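Local coordinates for protein copper-containing nitrite reductase (Thermus scotoductus, PDB 6HBE) that probably reduces nitrite to nitric oxide with electrons from cytochrome c, working as a homotrimeric, three-domain copper enzyme, at residues P191-P196 against P287-V292; W253-V258 against L280-D285; H323-P328 against F358-L363; E364-T369 against R439-L444. All coordinates share one frame; numbering follows the deposited sequence.

Interaction 1: P191-P196 against P287-V292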
loop_
_atom_site.group_PDB
_atom_site.type_symbol
_atom_site.label_atom_id
_atom_site.label_comp_id
_atom_site.label_asym_id
_atom_site.label_seq_id
_atom_site.Cartn_x
_atom_site.Cartn_y
_atom_site.Cartn_z
ATOM N N PRO C 191 12.564 -16.230 -22.307
ATOM C CA PRO C 191 12.728 -14.845 -22.795
ATOM C C PRO C 191 12.101 -14.573 -24.175
ATOM O O PRO C 191 12.021 -15.481 -25.008
ATOM C CB PRO C 191 14.254 -14.641 -22.808
ATOM C CG PRO C 191 14.798 -15.681 -21.875
ATOM C CD PRO C 191 13.864 -16.854 -21.976
ATOM N N ILE C 192 11.618 -13.361 -24.377
ATOM C CA ILE C 192 10.931 -12.957 -25.622
ATOM C C ILE C 192 11.948 -12.502 -26.712
ATOM O O ILE C 192 12.679 -11.522 -26.507
ATOM C CB ILE C 192 9.909 -11.847 -25.338
ATOM C CG1 ILE C 192 8.795 -12.343 -24.409
ATOM C CG2 ILE C 192 9.323 -11.283 -26.637
ATOM C CD1 ILE C 192 7.971 -11.223 -23.780
ATOM N N PRO C 193 12.051 -13.231 -27.847
ATOM C CA PRO C 193 13.075 -12.832 -28.835
ATOM C C PRO C 193 12.685 -11.558 -29.581
ATOM O O PRO C 193 11.563 -11.447 -30.035
ATOM C CB PRO C 193 13.125 -14.042 -29.818
ATOM C CG PRO C 193 12.533 -15.194 -29.045
ATOM C CD PRO C 193 11.462 -14.540 -28.191
ATOM N N VAL C 194 13.624 -10.613 -29.678
ATOM C CA VAL C 194 13.474 -9.381 -30.455
ATOM C C VAL C 194 14.793 -9.109 -31.193
ATOM O O VAL C 194 15.798 -9.737 -30.911
ATOM C CB VAL C 194 13.099 -8.159 -29.560
ATOM C CG1 VAL C 194 11.795 -8.428 -28.769
ATOM C CG2 VAL C 194 14.243 -7.717 -28.651
ATOM N N ARG C 195 14.764 -8.183 -32.138
ATOM C CA ARG C 195 15.963 -7.734 -32.862
ATOM C C ARG C 195 16.285 -6.262 -32.547
ATOM O O ARG C 195 15.362 -5.420 -32.479
ATOM C CB ARG C 195 15.748 -7.823 -34.377
ATOM C CG ARG C 195 15.385 -9.204 -34.900
ATOM C CD ARG C 195 15.277 -9.173 -36.430
ATOM N NE ARG C 195 14.757 -10.438 -36.938
ATOM C CZ ARG C 195 14.013 -10.595 -38.043
ATOM N NH1 ARG C 195 13.675 -9.560 -38.825
ATOM N NH2 ARG C 195 13.580 -11.817 -38.364
ATOM N N PRO C 196 17.589 -5.916 -32.458
ATOM C CA PRO C 196 17.970 -4.508 -32.426
ATOM C C PRO C 196 17.352 -3.749 -33.591
ATOM O O PRO C 196 17.261 -4.314 -34.693
ATOM C CB PRO C 196 19.499 -4.547 -32.533
ATOM C CG PRO C 196 19.877 -5.873 -31.997
ATOM C CD PRO C 196 18.775 -6.804 -32.429
ATOM N N PRO C 287 14.386 -14.909 -34.793
ATOM C CA PRO C 287 13.199 -15.164 -35.589
ATOM C C PRO C 287 12.039 -14.303 -35.152
ATOM O O PRO C 287 11.978 -13.870 -33.989
ATOM C CB PRO C 287 12.902 -16.634 -35.311
ATOM C CG PRO C 287 13.405 -16.835 -33.933
ATOM C CD PRO C 287 14.682 -16.029 -33.890
ATOM N N ARG C 288 11.148 -14.011 -36.089
ATOM C CA ARG C 288 9.902 -13.375 -35.753
ATOM C C ARG C 288 8.889 -14.375 -35.144
ATOM O O ARG C 288 8.279 -15.187 -35.851
ATOM C CB ARG C 288 9.329 -12.690 -36.972
ATOM C CG ARG C 288 8.203 -11.742 -36.641
ATOM C CD ARG C 288 8.679 -10.607 -35.747
ATOM N NE ARG C 288 9.741 -9.799 -36.370
ATOM C CZ ARG C 288 10.732 -9.154 -35.726
ATOM N NH1 ARG C 288 10.891 -9.249 -34.396
ATOM N NH2 ARG C 288 11.602 -8.418 -36.431
ATOM N N ILE C 289 8.753 -14.347 -33.816
ATOM C CA ILE C 289 7.842 -15.266 -33.136
ATOM C C ILE C 289 6.408 -14.769 -33.230
ATOM O O ILE C 289 6.175 -13.605 -33.585
ATOM C CB ILE C 289 8.234 -15.505 -31.676
ATOM C CG1 ILE C 289 8.156 -14.204 -30.835
ATOM C CG2 ILE C 289 9.607 -16.157 -31.624
ATOM C CD1 ILE C 289 7.818 -14.495 -29.381
ATOM N N PRO C 290 5.443 -15.645 -32.927
ATOM C CA PRO C 290 4.060 -15.146 -32.865
ATOM C C PRO C 290 3.858 -14.143 -31.707
ATOM O O PRO C 290 4.579 -14.209 -30.698
ATOM C CB PRO C 290 3.232 -16.410 -32.610
ATOM C CG PRO C 290 4.158 -17.571 -32.780
ATOM C CD PRO C 290 5.537 -17.074 -32.554
ATOM N N GLU C 291 2.901 -13.237 -31.875
ATOM C CA GLU C 291 2.601 -12.216 -30.865
ATOM C C GLU C 291 2.397 -12.794 -29.462
ATOM O O GLU C 291 1.829 -13.878 -29.280
ATOM C CB GLU C 291 1.419 -11.351 -31.291
ATOM C CG GLU C 291 0.097 -12.073 -31.378
ATOM C CD GLU C 291 -1.071 -11.171 -31.757
ATOM O OE1 GLU C 291 -0.857 -10.130 -32.406
ATOM O OE2 GLU C 291 -2.205 -11.525 -31.373
ATOM N N VAL C 292 2.848 -12.052 -28.463
ATOM C CA VAL C 292 2.739 -12.473 -27.060
ATOM C C VAL C 292 1.337 -12.060 -26.609
ATOM O O VAL C 292 1.032 -10.862 -26.567
ATOM C CB VAL C 292 3.833 -11.833 -26.193
ATOM C CG1 VAL C 292 3.637 -12.158 -24.700
ATOM C CG2 VAL C 292 5.200 -12.342 -26.646
HETATM O O HOH W 1 10.727 -11.745 -32.740
#

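Interaction 2: W253-V258 against L280-D285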
loop_
_atom_site.group_PDB
_atom_site.type_symbol
_atom_site.label_atom_id
_atom_site.label_comp_id
_atom_site.label_asym_id
_atom_site.label_seq_id
_atom_site.Cartn_x
_atom_site.Cartn_y
_atom_site.Cartn_z
ATOM N N TRP C 253 8.141 1.885 -28.765
ATOM C CA TRP C 253 9.555 1.989 -28.471
ATOM C C TRP C 253 10.328 1.182 -29.524
ATOM O O TRP C 253 9.925 0.073 -29.876
ATOM C CB TRP C 253 9.839 1.429 -27.034
ATOM C CG TRP C 253 11.306 1.335 -26.598
ATOM C CD1 TRP C 253 12.183 2.369 -26.406
ATOM C CD2 TRP C 253 12.015 0.143 -26.225
ATOM N NE1 TRP C 253 13.409 1.886 -26.005
ATOM C CE2 TRP C 253 13.332 0.526 -25.894
ATOM C CE3 TRP C 253 11.691 -1.216 -26.231
ATOM C CZ2 TRP C 253 14.303 -0.400 -25.492
ATOM C CZ3 TRP C 253 12.657 -2.132 -25.830
ATOM C CH2 TRP C 253 13.950 -1.719 -25.484
ATOM N N ARG C 254 11.434 1.739 -30.008
ATOM C CA ARG C 254 12.396 0.988 -30.830
ATOM C C ARG C 254 13.494 0.392 -29.987
ATOM O O ARG C 254 14.060 1.073 -29.136
ATOM C CB ARG C 254 12.997 1.873 -31.914
ATOM C CG ARG C 254 11.979 2.135 -33.015
ATOM C CD ARG C 254 12.367 3.267 -33.925
ATOM N NE ARG C 254 12.308 4.565 -33.261
ATOM C CZ ARG C 254 12.250 5.736 -33.895
ATOM N NH1 ARG C 254 12.235 5.798 -35.225
ATOM N NH2 ARG C 254 12.213 6.863 -33.196
ATOM N N VAL C 255 13.804 -0.871 -30.238
ATOM C CA VAL C 255 14.899 -1.549 -29.560
ATOM C C VAL C 255 16.184 -0.836 -30.064
ATOM O O VAL C 255 16.379 -0.737 -31.298
ATOM C CB VAL C 255 14.959 -3.058 -29.875
ATOM C CG1 VAL C 255 16.099 -3.720 -29.123
ATOM C CG2 VAL C 255 13.669 -3.794 -29.507
ATOM N N PRO C 256 17.025 -0.315 -29.145
ATOM C CA PRO C 256 18.302 0.294 -29.527
ATOM C C PRO C 256 19.194 -0.651 -30.356
ATOM O O PRO C 256 19.014 -1.868 -30.336
ATOM C CB PRO C 256 18.965 0.619 -28.171
ATOM C CG PRO C 256 17.803 0.821 -27.230
ATOM C CD PRO C 256 16.788 -0.180 -27.689
ATOM N N PRO C 257 20.163 -0.091 -31.090
ATOM C CA PRO C 257 20.931 -0.930 -32.034
ATOM C C PRO C 257 22.050 -1.762 -31.423
ATOM O O PRO C 257 23.138 -1.871 -32.027
ATOM C CB PRO C 257 21.466 0.105 -33.046
ATOM C CG PRO C 257 21.529 1.388 -32.269
ATOM C CD PRO C 257 20.334 1.349 -31.351
ATOM N N VAL C 258 21.807 -2.374 -30.258
ATOM C CA VAL C 258 22.827 -3.101 -29.523
ATOM C C VAL C 258 22.178 -4.368 -28.995
ATOM O O VAL C 258 21.096 -4.294 -28.396
ATOM C CB VAL C 258 23.378 -2.280 -28.326
ATOM C CG1 VAL C 258 24.372 -3.092 -27.514
ATOM C CG2 VAL C 258 23.995 -0.973 -28.790
ATOM N N LEU C 280 13.303 -9.232 -22.616
ATOM C CA LEU C 280 13.326 -9.108 -24.081
ATOM C C LEU C 280 14.779 -9.370 -24.554
ATOM O O LEU C 280 15.665 -8.583 -24.265
ATOM C CB LEU C 280 12.885 -7.705 -24.501
ATOM C CG LEU C 280 11.578 -7.180 -23.857
ATOM C CD1 LEU C 280 11.234 -5.798 -24.356
ATOM C CD2 LEU C 280 10.418 -8.128 -24.072
ATOM N N ARG C 281 15.018 -10.485 -25.249
ATOM C CA ARG C 281 16.380 -10.902 -25.610
ATOM C C ARG C 281 16.672 -10.504 -27.047
ATOM O O ARG C 281 16.187 -11.143 -27.990
ATOM C CB ARG C 281 16.560 -12.408 -25.379
ATOM C CG ARG C 281 17.988 -12.937 -25.641
ATOM C CD ARG C 281 18.269 -14.205 -24.836
ATOM N NE ARG C 281 18.488 -13.929 -23.414
ATOM C CZ ARG C 281 18.558 -14.853 -22.440
ATOM N NH1 ARG C 281 18.383 -16.170 -22.675
ATOM N NH2 ARG C 281 18.819 -14.464 -21.188
ATOM N N ALA C 282 17.467 -9.436 -27.206
ATOM C CA ALA C 282 17.698 -8.821 -28.511
ATOM C C ALA C 282 18.900 -9.497 -29.184
ATOM O O ALA C 282 20.007 -9.541 -28.599
ATOM C CB ALA C 282 17.919 -7.317 -28.376
ATOM N N LYS C 283 18.654 -10.073 -30.365
ATOM C CA LYS C 283 19.708 -10.709 -31.217
ATOM C C LYS C 283 19.453 -10.372 -32.660
ATOM O O LYS C 283 18.311 -10.414 -33.117
ATOM C CB LYS C 283 19.692 -12.228 -31.102
ATOM C CG LYS C 283 20.134 -12.717 -29.751
ATOM C CD LYS C 283 20.228 -14.230 -29.695
ATOM C CE LYS C 283 20.740 -14.669 -28.322
ATOM N NZ LYS C 283 20.260 -16.038 -27.999
ATOM N N LYS C 284 20.524 -10.056 -33.389
ATOM C CA LYS C 284 20.433 -9.677 -34.814
ATOM C C LYS C 284 19.721 -10.723 -35.660
ATOM O O LYS C 284 18.959 -10.386 -36.560
ATOM C CB LYS C 284 21.855 -9.462 -35.397
ATOM C CG LYS C 284 22.569 -8.201 -34.918
ATOM C CD LYS C 284 21.785 -6.942 -35.278
ATOM C CE LYS C 284 22.618 -5.659 -35.357
ATOM N NZ LYS C 284 23.278 -5.302 -34.066
ATOM N N ASP C 285 19.929 -11.988 -35.343
ATOM C CA ASP C 285 19.329 -13.076 -36.171
ATOM C C ASP C 285 17.998 -13.638 -35.608
ATOM O O ASP C 285 17.572 -14.737 -35.989
ATOM C CB ASP C 285 20.367 -14.206 -36.405
ATOM C CG ASP C 285 20.948 -14.785 -35.104
ATOM O OD1 ASP C 285 20.504 -14.387 -33.995
ATOM O OD2 ASP C 285 21.877 -15.631 -35.198
#

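Interaction 3: H323-P328 against F358-L363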
loop_
_atom_site.group_PDB
_atom_site.type_symbol
_atom_site.label_atom_id
_atom_site.label_comp_id
_atom_site.label_asym_id
_atom_site.label_seq_id
_atom_site.Cartn_x
_atom_site.Cartn_y
_atom_site.Cartn_z
ATOM N N HIS C 323 -0.703 -22.419 7.956
ATOM C CA HIS C 323 -1.935 -21.642 8.196
ATOM C C HIS C 323 -2.665 -21.947 9.516
ATOM O O HIS C 323 -3.811 -21.516 9.704
ATOM C CB HIS C 323 -2.899 -21.877 7.040
ATOM C CG HIS C 323 -2.329 -21.510 5.712
ATOM N ND1 HIS C 323 -2.365 -20.224 5.224
ATOM C CD2 HIS C 323 -1.685 -22.250 4.779
ATOM C CE1 HIS C 323 -1.775 -20.184 4.043
ATOM N NE2 HIS C 323 -1.363 -21.402 3.744
ATOM N N THR C 324 -1.993 -22.665 10.415
ATOM C CA THR C 324 -2.578 -23.175 11.661
ATOM C C THR C 324 -2.175 -22.325 12.867
ATOM O O THR C 324 -0.998 -22.075 13.062
ATOM C CB THR C 324 -2.098 -24.629 11.914
ATOM O OG1 THR C 324 -2.482 -25.452 10.799
ATOM C CG2 THR C 324 -2.702 -25.207 13.199
ATOM N N VAL C 325 -3.156 -21.907 13.665
ATOM C CA VAL C 325 -2.937 -21.254 14.942
ATOM C C VAL C 325 -3.296 -22.265 16.064
ATOM O O VAL C 325 -4.456 -22.653 16.173
ATOM C CB VAL C 325 -3.817 -19.995 15.073
ATOM C CG1 VAL C 325 -3.774 -19.438 16.497
ATOM C CG2 VAL C 325 -3.367 -18.899 14.096
ATOM N N ARG C 326 -2.310 -22.658 16.875
ATOM C CA ARG C 326 -2.559 -23.434 18.109
ATOM C C ARG C 326 -2.445 -22.524 19.327
ATOM O O ARG C 326 -1.381 -21.955 19.598
ATOM C CB ARG C 326 -1.591 -24.605 18.236
ATOM C CG ARG C 326 -1.896 -25.559 19.415
ATOM C CD ARG C 326 -0.942 -26.743 19.416
ATOM N NE ARG C 326 -1.171 -27.604 18.259
ATOM C CZ ARG C 326 -0.418 -28.645 17.912
ATOM N NH1 ARG C 326 0.634 -29.008 18.644
ATOM N NH2 ARG C 326 -0.732 -29.341 16.821
ATOM N N VAL C 327 -3.555 -22.401 20.046
ATOM C CA VAL C 327 -3.683 -21.552 21.231
ATOM C C VAL C 327 -3.428 -22.382 22.521
ATOM O O VAL C 327 -3.934 -23.499 22.636
ATOM C CB VAL C 327 -5.101 -20.952 21.241
ATOM C CG1 VAL C 327 -5.372 -20.154 22.505
ATOM C CG2 VAL C 327 -5.306 -20.076 20.002
ATOM N N PRO C 328 -2.634 -21.855 23.479
ATOM C CA PRO C 328 -2.573 -22.487 24.815
ATOM C C PRO C 328 -3.780 -22.065 25.658
ATOM O O PRO C 328 -4.509 -21.145 25.282
ATOM C CB PRO C 328 -1.265 -21.940 25.404
ATOM C CG PRO C 328 -1.129 -20.584 24.771
ATOM C CD PRO C 328 -1.715 -20.694 23.379
ATOM N N PHE C 358 -12.163 -17.734 5.931
ATOM C CA PHE C 358 -12.095 -17.806 7.381
ATOM C C PHE C 358 -10.642 -17.618 7.824
ATOM O O PHE C 358 -9.762 -18.266 7.289
ATOM C CB PHE C 358 -12.631 -19.147 7.934
ATOM C CG PHE C 358 -14.080 -19.411 7.614
ATOM C CD1 PHE C 358 -15.087 -18.767 8.309
ATOM C CD2 PHE C 358 -14.439 -20.308 6.588
ATOM C CE1 PHE C 358 -16.426 -19.012 8.014
ATOM C CE2 PHE C 358 -15.765 -20.560 6.294
ATOM C CZ PHE C 358 -16.763 -19.904 7.000
ATOM N N TYR C 359 -10.414 -16.756 8.827
ATOM C CA TYR C 359 -9.062 -16.432 9.327
ATOM C C TYR C 359 -8.982 -16.503 10.844
ATOM O O TYR C 359 -9.647 -15.736 11.519
ATOM C CB TYR C 359 -8.630 -15.023 8.856
ATOM C CG TYR C 359 -7.207 -14.684 9.215
ATOM C CD1 TYR C 359 -6.145 -15.257 8.520
ATOM C CD2 TYR C 359 -6.922 -13.832 10.261
ATOM C CE1 TYR C 359 -4.824 -14.969 8.863
ATOM C CE2 TYR C 359 -5.603 -13.537 10.611
ATOM C CZ TYR C 359 -4.568 -14.099 9.892
ATOM O OH TYR C 359 -3.267 -13.798 10.235
ATOM N N PRO C 360 -8.169 -17.388 11.410
ATOM C CA PRO C 360 -7.267 -18.323 10.718
ATOM C C PRO C 360 -8.007 -19.489 10.029
ATOM O O PRO C 360 -9.145 -19.813 10.415
ATOM C CB PRO C 360 -6.376 -18.830 11.867
ATOM C CG PRO C 360 -7.250 -18.746 13.074
ATOM C CD PRO C 360 -8.194 -17.592 12.864
ATOM N N LYS C 361 -7.403 -20.055 8.976
ATOM C CA LYS C 361 -7.984 -21.189 8.248
ATOM C C LYS C 361 -8.145 -22.468 9.117
ATOM O O LYS C 361 -9.150 -23.188 8.992
ATOM C CB LYS C 361 -7.156 -21.535 7.000
ATOM C CG LYS C 361 -7.197 -20.473 5.892
ATOM C CD LYS C 361 -6.209 -20.779 4.767
ATOM C CE LYS C 361 -6.194 -19.720 3.642
ATOM N NZ LYS C 361 -7.544 -19.444 3.067
ATOM N N VAL C 362 -7.152 -22.718 9.959
ATOM C CA VAL C 362 -7.119 -23.876 10.871
ATOM C C VAL C 362 -6.829 -23.384 12.283
ATOM O O VAL C 362 -5.810 -22.723 12.527
ATOM C CB VAL C 362 -6.021 -24.884 10.474
ATOM C CG1 VAL C 362 -6.051 -26.129 11.381
ATOM C CG2 VAL C 362 -6.124 -25.268 9.029
ATOM N N LEU C 363 -7.716 -23.728 13.225
ATOM C CA LEU C 363 -7.602 -23.299 14.621
ATOM C C LEU C 363 -7.603 -24.554 15.523
ATOM O O LEU C 363 -8.479 -25.423 15.367
ATOM C CB LEU C 363 -8.779 -22.389 14.955
ATOM C CG LEU C 363 -8.877 -21.784 16.354
ATOM C CD1 LEU C 363 -7.743 -20.812 16.671
ATOM C CD2 LEU C 363 -10.209 -21.092 16.522
HETATM O O HOH W 2 -4.599 -19.107 8.721
#

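Interaction 4: E364-T369 against R439-L444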
loop_
_atom_site.group_PDB
_atom_site.type_symbol
_atom_site.label_atom_id
_atom_site.label_comp_id
_atom_site.label_asym_id
_atom_site.label_seq_id
_atom_site.Cartn_x
_atom_site.Cartn_y
_atom_site.Cartn_z
ATOM N N GLU C 364 -6.628 -24.624 16.424
ATOM C CA GLU C 364 -6.474 -25.709 17.415
ATOM C C GLU C 364 -6.545 -25.103 18.831
ATOM O O GLU C 364 -5.663 -24.348 19.238
ATOM C CB GLU C 364 -5.184 -26.485 17.190
ATOM C CG GLU C 364 -5.112 -27.104 15.796
ATOM C CD GLU C 364 -3.880 -27.929 15.520
ATOM O OE1 GLU C 364 -2.815 -27.686 16.133
ATOM O OE2 GLU C 364 -3.954 -28.815 14.637
ATOM N N ILE C 365 -7.626 -25.428 19.558
ATOM C CA ILE C 365 -7.929 -24.865 20.886
ATOM C C ILE C 365 -8.051 -25.981 21.946
ATOM O O ILE C 365 -8.454 -27.107 21.607
ATOM C CB ILE C 365 -9.235 -24.040 20.902
ATOM C CG1 ILE C 365 -10.368 -24.778 20.186
ATOM C CG2 ILE C 365 -9.031 -22.679 20.235
ATOM C CD1 ILE C 365 -11.726 -24.173 20.422
ATOM N N PRO C 366 -7.695 -25.679 23.211
ATOM C CA PRO C 366 -7.933 -26.652 24.314
ATOM C C PRO C 366 -9.397 -26.672 24.760
ATOM O O PRO C 366 -10.097 -25.655 24.648
ATOM C CB PRO C 366 -7.044 -26.127 25.445
ATOM C CG PRO C 366 -6.982 -24.637 25.200
ATOM C CD PRO C 366 -7.017 -24.460 23.697
ATOM N N VAL C 367 -9.863 -27.826 25.258
ATOM C CA VAL C 367 -11.222 -27.939 25.806
ATOM C C VAL C 367 -11.517 -26.841 26.834
ATOM O O VAL C 367 -10.629 -26.449 27.618
ATOM C CB VAL C 367 -11.504 -29.339 26.442
ATOM C CG1 VAL C 367 -11.581 -30.420 25.361
ATOM C CG2 VAL C 367 -10.467 -29.708 27.506
ATOM N N GLY C 368 -12.756 -26.343 26.815
ATOM C CA GLY C 368 -13.173 -25.232 27.674
ATOM C C GLY C 368 -13.154 -23.870 26.980
ATOM O O GLY C 368 -13.685 -22.887 27.517
ATOM N N THR C 369 -12.560 -23.799 25.785
ATOM C CA THR C 369 -12.347 -22.512 25.100
ATOM C C THR C 369 -13.591 -22.071 24.348
ATOM O O THR C 369 -14.306 -22.889 23.760
ATOM C CB THR C 369 -11.145 -22.607 24.128
ATOM O OG1 THR C 369 -9.967 -22.890 24.871
ATOM C CG2 THR C 369 -10.916 -21.271 23.346
ATOM N N ARG C 439 -10.069 -27.768 15.516
ATOM C CA ARG C 439 -9.724 -28.964 16.282
ATOM C C ARG C 439 -9.650 -28.587 17.739
ATOM O O ARG C 439 -9.114 -27.538 18.072
ATOM C CB ARG C 439 -8.382 -29.534 15.870
ATOM C CG ARG C 439 -8.243 -29.754 14.381
ATOM C CD ARG C 439 -7.018 -30.590 14.065
ATOM N NE ARG C 439 -6.910 -30.836 12.621
ATOM C CZ ARG C 439 -6.088 -30.209 11.762
ATOM N NH1 ARG C 439 -5.221 -29.284 12.157
ATOM N NH2 ARG C 439 -6.119 -30.541 10.473
ATOM N N VAL C 440 -10.171 -29.465 18.606
ATOM C CA VAL C 440 -10.236 -29.217 20.044
ATOM C C VAL C 440 -9.454 -30.327 20.744
ATOM O O VAL C 440 -9.764 -31.500 20.561
ATOM C CB VAL C 440 -11.692 -29.176 20.564
ATOM C CG1 VAL C 440 -11.733 -28.725 22.018
ATOM C CG2 VAL C 440 -12.543 -28.243 19.709
ATOM N N TYR C 441 -8.455 -29.953 21.532
ATOM C CA TYR C 441 -7.556 -30.915 22.148
ATOM C C TYR C 441 -7.745 -30.979 23.657
ATOM O O TYR C 441 -8.257 -30.052 24.268
ATOM C CB TYR C 441 -6.085 -30.677 21.757
ATOM C CG TYR C 441 -5.428 -29.404 22.278
ATOM C CD1 TYR C 441 -5.457 -28.224 21.533
ATOM C CD2 TYR C 441 -4.723 -29.397 23.478
ATOM C CE1 TYR C 441 -4.830 -27.068 21.991
ATOM C CE2 TYR C 441 -4.106 -28.246 23.950
ATOM C CZ TYR C 441 -4.158 -27.076 23.199
ATOM O OH TYR C 441 -3.550 -25.931 23.669
ATOM N N GLU C 442 -7.342 -32.116 24.233
ATOM C CA GLU C 442 -7.468 -32.396 25.679
ATOM C C GLU C 442 -6.337 -33.356 26.081
ATOM O O GLU C 442 -5.993 -34.245 25.302
ATOM C CB GLU C 442 -8.825 -33.044 25.994
ATOM C CG GLU C 442 -9.036 -33.476 27.451
ATOM C CD GLU C 442 -10.357 -34.207 27.672
ATOM O OE1 GLU C 442 -10.494 -35.382 27.222
ATOM O OE2 GLU C 442 -11.255 -33.599 28.300
ATOM N N PRO C 443 -5.765 -33.195 27.286
ATOM C CA PRO C 443 -4.737 -34.170 27.708
ATOM C C PRO C 443 -5.297 -35.609 27.772
ATOM O O PRO C 443 -6.442 -35.800 28.199
ATOM C CB PRO C 443 -4.321 -33.671 29.099
ATOM C CG PRO C 443 -4.756 -32.243 29.150
ATOM C CD PRO C 443 -6.016 -32.189 28.334
ATOM N N LEU C 444 -4.524 -36.573 27.273
ATOM C CA LEU C 444 -4.916 -37.999 27.278
ATOM C C LEU C 444 -5.111 -38.565 28.700
ATOM O O LEU C 444 -5.933 -39.477 28.905
ATOM C CB LEU C 444 -3.877 -38.856 26.525
ATOM C CG LEU C 444 -3.915 -38.746 24.996
ATOM C CD1 LEU C 444 -2.623 -39.259 24.379
ATOM C CD2 LEU C 444 -5.115 -39.490 24.416
#

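Interaction 1: P191-P196 against P287-V292
Pro193 and Ile289 carry the apolar part, crossing at about a right angle: CD1 of Ile289 comes to 3.8 Å from CD of Pro193, and CG2 of Ile289 lies 4.0 Å from CG of the same ring. Next to them Ile192 CD1 meets Val292 CG2 at 4.1 Å. Strand 192-194 is, within this chain, an outermost strand of a sheet in the second cupredoxin domain, hydrogen-bonded to strand 277-282; the chain leaving that neighbour then passes across it as the irregular segment 287-292. The polar link runs through a water, which donates to Pro193 O and Pro287 O and takes a weak bond from Arg288 NH1. Two like charges lie close together at the partly exposed end, where NH2 of Arg288 sits 3.2 Å above the guanidinium plane of Arg195, offset from its middle, with the two planes 48° apart. Asp198 forms a salt bridge with Arg288 NH1, which would probably ease the repulsion, and Ala286 O accepts from Arg195 NE.

Interaction 2: W253-V258 against L280-D285
The indole of Trp253 slides past Leu280, the two side chains running in opposite directions. The tryptophan's CB is itself too far back to touch the leucine; from it the ring leaves with CG anti to the backbone N (chi1 174°), a setting that carries the six-membered ring across to Leu280. CZ3 makes the closest approach, 4.2 Å from Leu280 CD1, while its ring neighbours CE3 and CH2 both stand 5.0 Å from that methyl carbon. One face of the indole is covered from its own chain by Val255 CA, 4.1 Å above the plane and offset toward the rim. NE1 turns to another molecule, donating to Asn83 OD1 of the second subunit. Strands 248-254 and 277-282 belong to the two facing sheets of a cupredoxin beta sandwich, so Trp253 and Leu280 meet in the filling between the sheets, with Leu200 against both. Further along, Val255 CG1 touches Ala282 CB at 4.1 Å, and Val194 and Tyr262 pack on this same pair. Past the valine come Pro256, still buried, and Pro257, which is exposed. There the row of apolar contacts gives way to looser ones: Lys284, kinked near its middle and at its end, brings NZ to 4.0 Å from Pro257 O, while its backbone N is bonded to Glu259 OE2.

Interaction 3: H323-P328 against F358-L363
Val362 O is gripped twice from the neighbouring strand: Val325 N donates to it at 3.0 Å. Thr324 CA, 3.4 Å from Val362 O, adds a CA-H...O contact. A water extends the pairing at one end, donating to His323 O at 2.7 Å and accepting from Lys361 N. Beside it Lys361 CD lies 3.9 Å from His323 ND1, the two side chains running alongside; the lysine's NZ goes on to three backbone carbonyls, Gly315 O among them. Thr324 sets OG1 beside its backbone N (chi1 -58°), 3.6 Å from Val362 CB, and this hydroxyl bonds Gly320 O. A valine in place of Thr324 would probably leave that Gly320 carbonyl without its hydroxyl mate. On the other face Val325 CG2 rests 3.7 Å from CB of Pro360, which follows a cis peptide bond, and Leu363 CD1 reaches Val327 CG2. This is a parallel beta ladder, strand 324-326 being the outermost strand, within this chain, of a sheet in the plastocyanin/azurin-like cupredoxin domain.

Interaction 4: E364-T369 against R439-L444
Tyr441 lies against Pro366 at the dense centre of the contact, CB of the proline 4.1 Å from the ring centroid and over its face, a CH-pi contact. Tyr441 takes the crowded position between backbone N and carbonyl carbon (chi1 68°), which lays the ring over the Ile365-Pro366 peptide and lets its OH reach Val327 O. A phenylalanine here would keep the ring but is likely to leave Val327 O without that partner. Three backbone bonds stitch the strands: Ile365 N to Arg439 O at 3.0 Å, Tyr441 N to Ile365 O at 2.8 Å and Val367 N to Tyr441 O. At one end Arg439 NH1 meets Glu364 OE2 at 2.8 Å on the anti side, tilted out of the carboxylate plane; Glu364 OE1 pairs with Arg326, and Arg439 NE with Glu423. Val367 lays CG1 against Val440 CG1 (3.8 Å) and Glu442 CB. Only beyond it does the contact loosen: a type II beta turn from Pro366 to Thr369 carries Gly368 and Thr369 away, and exposed Leu444 leaves on the other strand. This is a parallel ladder of a cupredoxin sheet, and that sheet continues into the second subunit, where Glu442 and Pro443 also pair in an antiparallel ladder.

How the interactions relate
Interactions 1 and 2 lie on one side of the chain's centre, about 10 Å apart between their centres, and interactions 3 and 4 on the opposite side, about 13 Å apart between theirs; about 30 Å or more separates the nearest atoms of the two groups. Along the sequence interaction 2 is nested in the loop closed by interaction 1, and 3 and 4 follow in series. The first pair shares the sheet in which strands 192-194 and 277-282 are neighbours. The second pair shares strand 362-366, flanked by 324-326 and 435-443. Each group thus belongs to a different cupredoxin domain. Interactions 2, 3 and 4 all touch the second subunit, so both sides of the molecule take part in trimer contacts.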